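Local coordinates for DNA polymerase II large subunit (Pyrococcus horikoshii, PDB 5BKH), which probably carries, within a subunit of an archaeal replicative DNA polymerase, a mini-intein that excises itself by protein splicing and joins its flanking sequences, at residues R15-I20 with T163-E168; D54-S59 with L69-E74. All coordinates share one frame; numbering follows the deposited sequence.

Interaction 1: R15-I20 with T163-E168; sequences RILVQI and TVIINE
Strand 15-20 and strand 164-166 cross steeply, 121° between their N-to-C directions and 5.1 Å between axes at closest approach, so they meet at one point, around Ile-16 and Ile-166, instead of pairing along their length. The carbonyl of Ile-165 is the polar link at that point: its O accepts a weak hydrogen bond from Leu-17 N at 3.3 Å, bent to 133° at the hydrogen, and it also takes a CA-H...O contact from Ile-16 CA at 3.6 Å.

Apolar side chains pack beside this link. Ile-16 meets Val-164 at about a right angle and touches it with two methyls, CG2 lying 3.7 Å from Val-164 CG1 and CD1 lying 3.8 Å from Val-164 CG2. With chi1 at 78°, Ile-16 CG1 sits between the backbone N and the carbonyl carbon, while CG2 stays beside the N and can also reach Ile-166 CG1, 4.1 Å away. Ile-166 sets CG2 in front of the Arg-15 carbonyl oxygen, 3.7 Å from Arg-15 O, with CG1 close to the same atom. Leu-17 and Ile-165 meet through Leu-17 CD2 and Ile-165 CD1, at 4.1 Å. The branched side chains of Ile-16 and Val-164 suit the place because each offers two methyl groups to the other. Arg-15, at the exposed margin, instead carries its guanidinium away from strand 164-166.

The crossing joins two parts of the intein splicing fold. Leu-133 and Ile-128 of the second subunit pack on Leu-17 and Ile-165, consistent with the domain-swapped assembly of this mini-intein, and Tyr-58 of strand 55-61 touches both residues. Strand 15-20 is held in its sheet between strands 23-28 and 55-61, whereas strand 164-166 forms a small antiparallel pair with strand 169-171.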
loop_
_atom_site.group_PDB
_atom_site.type_symbol
_atom_site.label_atom_id
_atom_site.label_comp_id
_atom_site.label_asym_id
_atom_site.label_seq_id
_atom_site.Cartn_x
_atom_site.Cartn_y
_atom_site.Cartn_z
ATOM N N ARG A 15 4.459 12.247 26.778
ATOM C CA ARG A 15 4.782 13.377 27.643
ATOM C C ARG A 15 6.121 13.985 27.248
ATOM O O ARG A 15 7.139 13.287 27.201
ATOM C CB ARG A 15 4.821 12.952 29.110
ATOM C CG ARG A 15 3.637 12.119 29.552
ATOM C CD ARG A 15 3.745 11.763 31.022
ATOM N NE ARG A 15 3.135 12.787 31.860
ATOM C CZ ARG A 15 1.847 12.825 32.170
ATOM N NH1 ARG A 15 1.003 11.908 31.725
ATOM N NH2 ARG A 15 1.394 13.810 32.940
ATOM N N ILE A 16 6.117 15.285 26.971
ATOM C CA ILE A 16 7.329 16.014 26.647
ATOM C C ILE A 16 7.493 17.122 27.672
ATOM O O ILE A 16 6.538 17.544 28.331
ATOM C CB ILE A 16 7.316 16.588 25.215
ATOM C CG1 ILE A 16 6.450 17.848 25.144
ATOM C CG2 ILE A 16 6.830 15.543 24.223
ATOM C CD1 ILE A 16 6.668 18.658 23.888
ATOM N N LEU A 17 8.723 17.603 27.795
ATOM C CA LEU A 17 9.081 18.498 28.882
ATOM C C LEU A 17 9.223 19.944 28.407
ATOM O O LEU A 17 9.947 20.252 27.444
ATOM C CB LEU A 17 10.321 17.960 29.605
ATOM C CG LEU A 17 11.245 18.712 30.553
ATOM C CD1 LEU A 17 11.791 17.783 31.581
ATOM C CD2 LEU A 17 12.439 19.059 29.728
ATOM N N VAL A 18 8.495 20.825 29.093
ATOM C CA VAL A 18 8.318 22.214 28.708
ATOM C C VAL A 18 8.465 23.070 29.957
ATOM O O VAL A 18 8.506 22.573 31.082
ATOM C CB VAL A 18 6.940 22.470 28.054
ATOM C CG1 VAL A 18 6.899 21.920 26.638
ATOM C CG2 VAL A 18 5.811 21.886 28.908
ATOM N N GLN A 19 8.547 24.373 29.736
ATOM C CA GLN A 19 8.521 25.367 30.795
ATOM C C GLN A 19 7.302 26.249 30.569
ATOM O O GLN A 19 7.189 26.904 29.523
ATOM C CB GLN A 19 9.809 26.190 30.803
ATOM C CG GLN A 19 9.779 27.401 31.708
ATOM C CD GLN A 19 11.135 28.063 31.818
ATOM O OE1 GLN A 19 12.151 27.390 31.979
ATOM N NE2 GLN A 19 11.160 29.387 31.723
ATOM N N ILE A 20 6.377 26.227 31.528
ATOM C CA ILE A 20 5.209 27.098 31.523
ATOM C C ILE A 20 5.322 28.033 32.722
ATOM O O ILE A 20 5.594 27.586 33.844
ATOM C CB ILE A 20 3.884 26.302 31.533
ATOM C CG1 ILE A 20 3.532 25.762 32.921
ATOM C CG2 ILE A 20 3.962 25.128 30.580
ATOM C CD1 ILE A 20 2.387 24.768 32.919
ATOM N N THR A 163 14.228 18.983 18.285
ATOM C CA THR A 163 14.175 17.759 19.060
ATOM C C THR A 163 13.393 17.992 20.349
ATOM O O THR A 163 13.160 19.128 20.771
ATOM C CB THR A 163 15.585 17.259 19.364
ATOM O OG1 THR A 163 15.546 15.845 19.579
ATOM C CG2 THR A 163 16.138 17.941 20.597
ATOM N N VAL A 164 12.985 16.894 20.977
ATOM C CA VAL A 164 12.089 16.955 22.122
ATOM C C VAL A 164 12.570 15.973 23.182
ATOM O O VAL A 164 13.164 14.936 22.873
ATOM C CB VAL A 164 10.630 16.682 21.675
ATOM C CG1 VAL A 164 10.029 15.495 22.389
ATOM C CG2 VAL A 164 9.785 17.920 21.885
ATOM N N ILE A 165 12.327 16.310 24.445
ATOM C CA ILE A 165 12.848 15.542 25.569
ATOM C C ILE A 165 11.706 14.739 26.171
ATOM O O ILE A 165 10.804 15.290 26.812
ATOM C CB ILE A 165 13.513 16.447 26.612
ATOM C CG1 ILE A 165 14.700 17.171 25.974
ATOM C CG2 ILE A 165 13.970 15.626 27.809
ATOM C CD1 ILE A 165 15.001 18.508 26.590
ATOM N N ILE A 166 11.762 13.428 25.971
ATOM C CA ILE A 166 10.740 12.498 26.433
ATOM C C ILE A 166 11.374 11.649 27.523
ATOM O O ILE A 166 12.305 10.882 27.249
ATOM C CB ILE A 166 10.223 11.618 25.287
ATOM C CG1 ILE A 166 9.630 12.483 24.174
ATOM C CG2 ILE A 166 9.205 10.618 25.810
ATOM C CD1 ILE A 166 8.889 11.704 23.112
ATOM N N ASN A 167 10.861 11.775 28.749
ATOM C CA ASN A 167 11.490 11.170 29.918
ATOM C C ASN A 167 12.934 11.642 30.018
ATOM O O ASN A 167 13.189 12.825 30.263
ATOM C CB ASN A 167 11.424 9.641 29.858
ATOM C CG ASN A 167 10.011 9.113 29.984
ATOM O OD1 ASN A 167 9.165 9.717 30.645
ATOM N ND2 ASN A 167 9.744 7.981 29.339
ATOM N N GLU A 168 13.882 10.730 29.804
ATOM C CA GLU A 168 15.299 11.061 29.849
ATOM C C GLU A 168 15.921 11.198 28.466
ATOM O O GLU A 168 17.078 11.620 28.362
ATOM C CB GLU A 168 16.063 9.992 30.643
ATOM C CG GLU A 168 15.621 9.858 32.095
ATOM C CD GLU A 168 16.769 9.535 33.040
ATOM O OE1 GLU A 168 17.366 8.448 32.894
ATOM O OE2 GLU A 168 17.062 10.356 33.937
#

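Interaction 2: D54-S59 with L69-E74; sequences DIKVYS and LTDIEE
Val-57 and Thr-70 form a hydrogen-bonded pair in the antiparallel beta hairpin of strands 55-61 and 66-78, part of the intein splicing fold. Two bonds hold the pair, Val-57 N to Thr-70 O at 2.9 Å and Thr-70 N to Val-57 O at 3.0 Å.

The buried face with Val-57 and Thr-70 is densely packed. With chi1 at 56°, Val-57 CG1 lies between its backbone N and carbonyl carbon, which sets it against Thr-70 CG2; it also meets Ile-72 CG1, 3.6 Å away, while Ile-72 CD1 reaches Ile-55 CG1. Compact beta-branched residues fit this layer, where Leu-156 and Ala-158 of strand 153-158 pack against Val-57 and its neighbours, and Phe-36 against Ile-55 and Ile-72. The hydroxyl of Thr-70 bonds to Lys-159 O.

The solvent side is looser at Lys-56, whose bent chain lays CD across Leu-69 CB and whose NZ makes a long salt bridge to Asp-71 OD1 at 4.0 Å; Asp-71 OD2 pairs with Lys-159. Tyr-58 and Leu-69 meet closely on the face opposite Val-57, where Leu-17 and Leu-133 of the second subunit also pack on Tyr-58. Leu-69 CD2 makes a CH-pi contact over one ring face, 3.6 Å from the Tyr-58 centroid.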
loop_
_atom_site.group_PDB
_atom_site.type_symbol
_atom_site.label_atom_id
_atom_site.label_comp_id
_atom_site.label_asym_id
_atom_site.label_seq_id
_atom_site.Cartn_x
_atom_site.Cartn_y
_atom_site.Cartn_z
ATOM N N ASP A 54 2.242 31.249 28.982
ATOM C CA ASP A 54 3.650 31.388 28.624
ATOM C C ASP A 54 4.290 30.019 28.432
ATOM O O ASP A 54 4.546 29.302 29.405
ATOM C CB ASP A 54 4.400 32.185 29.693
ATOM C CG ASP A 54 4.341 33.679 29.451
ATOM O OD1 ASP A 54 3.439 34.339 30.012
ATOM O OD2 ASP A 54 5.198 34.193 28.701
ATOM N N ILE A 55 4.546 29.650 27.180
ATOM C CA ILE A 55 4.980 28.308 26.811
ATOM C C ILE A 55 6.391 28.376 26.243
ATOM O O ILE A 55 6.740 29.324 25.529
ATOM C CB ILE A 55 4.004 27.668 25.798
ATOM C CG1 ILE A 55 4.082 26.140 25.843
ATOM C CG2 ILE A 55 4.250 28.178 24.378
ATOM C CD1 ILE A 55 3.791 25.553 27.186
ATOM N N LYS A 56 7.209 27.383 26.592
ATOM C CA LYS A 56 8.439 27.111 25.860
ATOM C C LYS A 56 8.723 25.621 25.963
ATOM O O LYS A 56 8.403 24.987 26.970
ATOM C CB LYS A 56 9.619 27.938 26.388
ATOM C CG LYS A 56 9.753 29.309 25.730
ATOM C CD LYS A 56 11.192 29.662 25.414
ATOM C CE LYS A 56 11.412 31.164 25.502
ATOM N NZ LYS A 56 12.730 31.564 24.933
ATOM N N VAL A 57 9.297 25.054 24.906
ATOM C CA VAL A 57 9.600 23.627 24.879
ATOM C C VAL A 57 11.096 23.444 25.096
ATOM O O VAL A 57 11.911 24.228 24.579
ATOM C CB VAL A 57 9.126 22.973 23.561
ATOM C CG1 VAL A 57 9.718 23.671 22.375
ATOM C CG2 VAL A 57 9.460 21.493 23.525
ATOM N N TYR A 58 11.467 22.422 25.878
ATOM C CA TYR A 58 12.876 22.126 26.114
ATOM C C TYR A 58 13.424 21.280 24.968
ATOM O O TYR A 58 12.906 20.191 24.683
ATOM C CB TYR A 58 13.016 21.404 27.448
ATOM C CG TYR A 58 13.139 22.297 28.666
ATOM C CD1 TYR A 58 12.145 22.317 29.649
ATOM C CD2 TYR A 58 14.305 23.011 28.909
ATOM C CE1 TYR A 58 12.263 23.115 30.764
ATOM C CE2 TYR A 58 14.439 23.796 30.046
ATOM C CZ TYR A 58 13.413 23.836 30.973
ATOM O OH TYR A 58 13.543 24.612 32.105
ATOM N N SER A 59 14.463 21.789 24.305
ATOM C CA SER A 59 15.141 21.085 23.226
ATOM C C SER A 59 16.636 20.981 23.521
ATOM O O SER A 59 17.089 21.359 24.609
ATOM C CB SER A 59 14.894 21.805 21.900
ATOM O OG SER A 59 15.234 20.993 20.794
ATOM N N LEU A 69 15.919 26.310 25.761
ATOM C CA LEU A 69 14.514 26.656 25.571
ATOM C C LEU A 69 14.266 27.159 24.156
ATOM O O LEU A 69 15.066 27.927 23.610
ATOM C CB LEU A 69 14.077 27.726 26.571
ATOM C CG LEU A 69 14.076 27.310 28.038
ATOM C CD1 LEU A 69 13.806 28.504 28.913
ATOM C CD2 LEU A 69 12.974 26.265 28.253
ATOM N N THR A 70 13.147 26.739 23.568
ATOM C CA THR A 70 12.779 27.274 22.267
ATOM C C THR A 70 11.271 27.477 22.192
ATOM O O THR A 70 10.496 26.959 23.007
ATOM C CB THR A 70 13.283 26.386 21.115
ATOM O OG1 THR A 70 13.488 27.192 19.947
ATOM C CG2 THR A 70 12.294 25.292 20.787
ATOM N N ASP A 71 10.876 28.270 21.199
ATOM C CA ASP A 71 9.497 28.709 21.058
ATOM C C ASP A 71 8.665 27.670 20.322
ATOM O O ASP A 71 9.114 27.068 19.341
ATOM C CB ASP A 71 9.439 30.042 20.312
ATOM C CG ASP A 71 9.972 31.195 21.138
ATOM O OD1 ASP A 71 9.732 31.211 22.364
ATOM O OD2 ASP A 71 10.633 32.085 20.560
ATOM N N ILE A 72 7.440 27.474 20.804
ATOM C CA ILE A 72 6.478 26.570 20.185
ATOM C C ILE A 72 5.677 27.387 19.175
ATOM O O ILE A 72 4.732 28.085 19.541
ATOM C CB ILE A 72 5.567 25.922 21.228
ATOM C CG1 ILE A 72 6.387 25.117 22.233
ATOM C CG2 ILE A 72 4.523 25.054 20.547
ATOM C CD1 ILE A 72 5.564 24.134 23.039
ATOM N N GLU A 73 6.053 27.303 17.897
ATOM C CA GLU A 73 5.353 28.080 16.881
ATOM C C GLU A 73 3.937 27.552 16.666
ATOM O O GLU A 73 2.955 28.283 16.837
ATOM C CB GLU A 73 6.149 28.067 15.575
ATOM C CG GLU A 73 7.513 28.730 15.690
ATOM C CD GLU A 73 8.337 28.602 14.424
ATOM O OE1 GLU A 73 8.004 27.742 13.581
ATOM O OE2 GLU A 73 9.323 29.358 14.275
ATOM N N GLU A 74 3.812 26.278 16.306
ATOM C CA GLU A 74 2.518 25.662 16.063
ATOM C C GLU A 74 2.421 24.339 16.806
ATOM O O GLU A 74 3.427 23.663 17.036
ATOM C CB GLU A 74 2.289 25.417 14.567
ATOM C CG GLU A 74 2.370 26.661 13.710
ATOM C CD GLU A 74 2.650 26.342 12.257
ATOM O OE1 GLU A 74 2.717 25.141 11.920
ATOM O OE2 GLU A 74 2.802 27.287 11.455
#

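The centres of interactions 1 and 2 lie about 10 Å apart, and strands 15-20 and 55-61, neighbours in one antiparallel sheet, bring them together. Gln-19 N lies 2.8 Å from Lys-56 O, a probable hydrogen bond between those neighbouring strands. A second tie runs from the other segment of interaction 1: Thr-163 O accepts a hydrogen bond from Ser-59 OG at 2.8 Å, and Ile-165 CD1 packs 3.3 Å from Tyr-58 O. The small hydroxyl of Ser-59 thus connects the hairpin to the chain entering strand 164-166. In sequence, the short-range hairpin falls within the 142 residues separating the segments of interaction 1, whose crossing brings the chain's two terminal regions together.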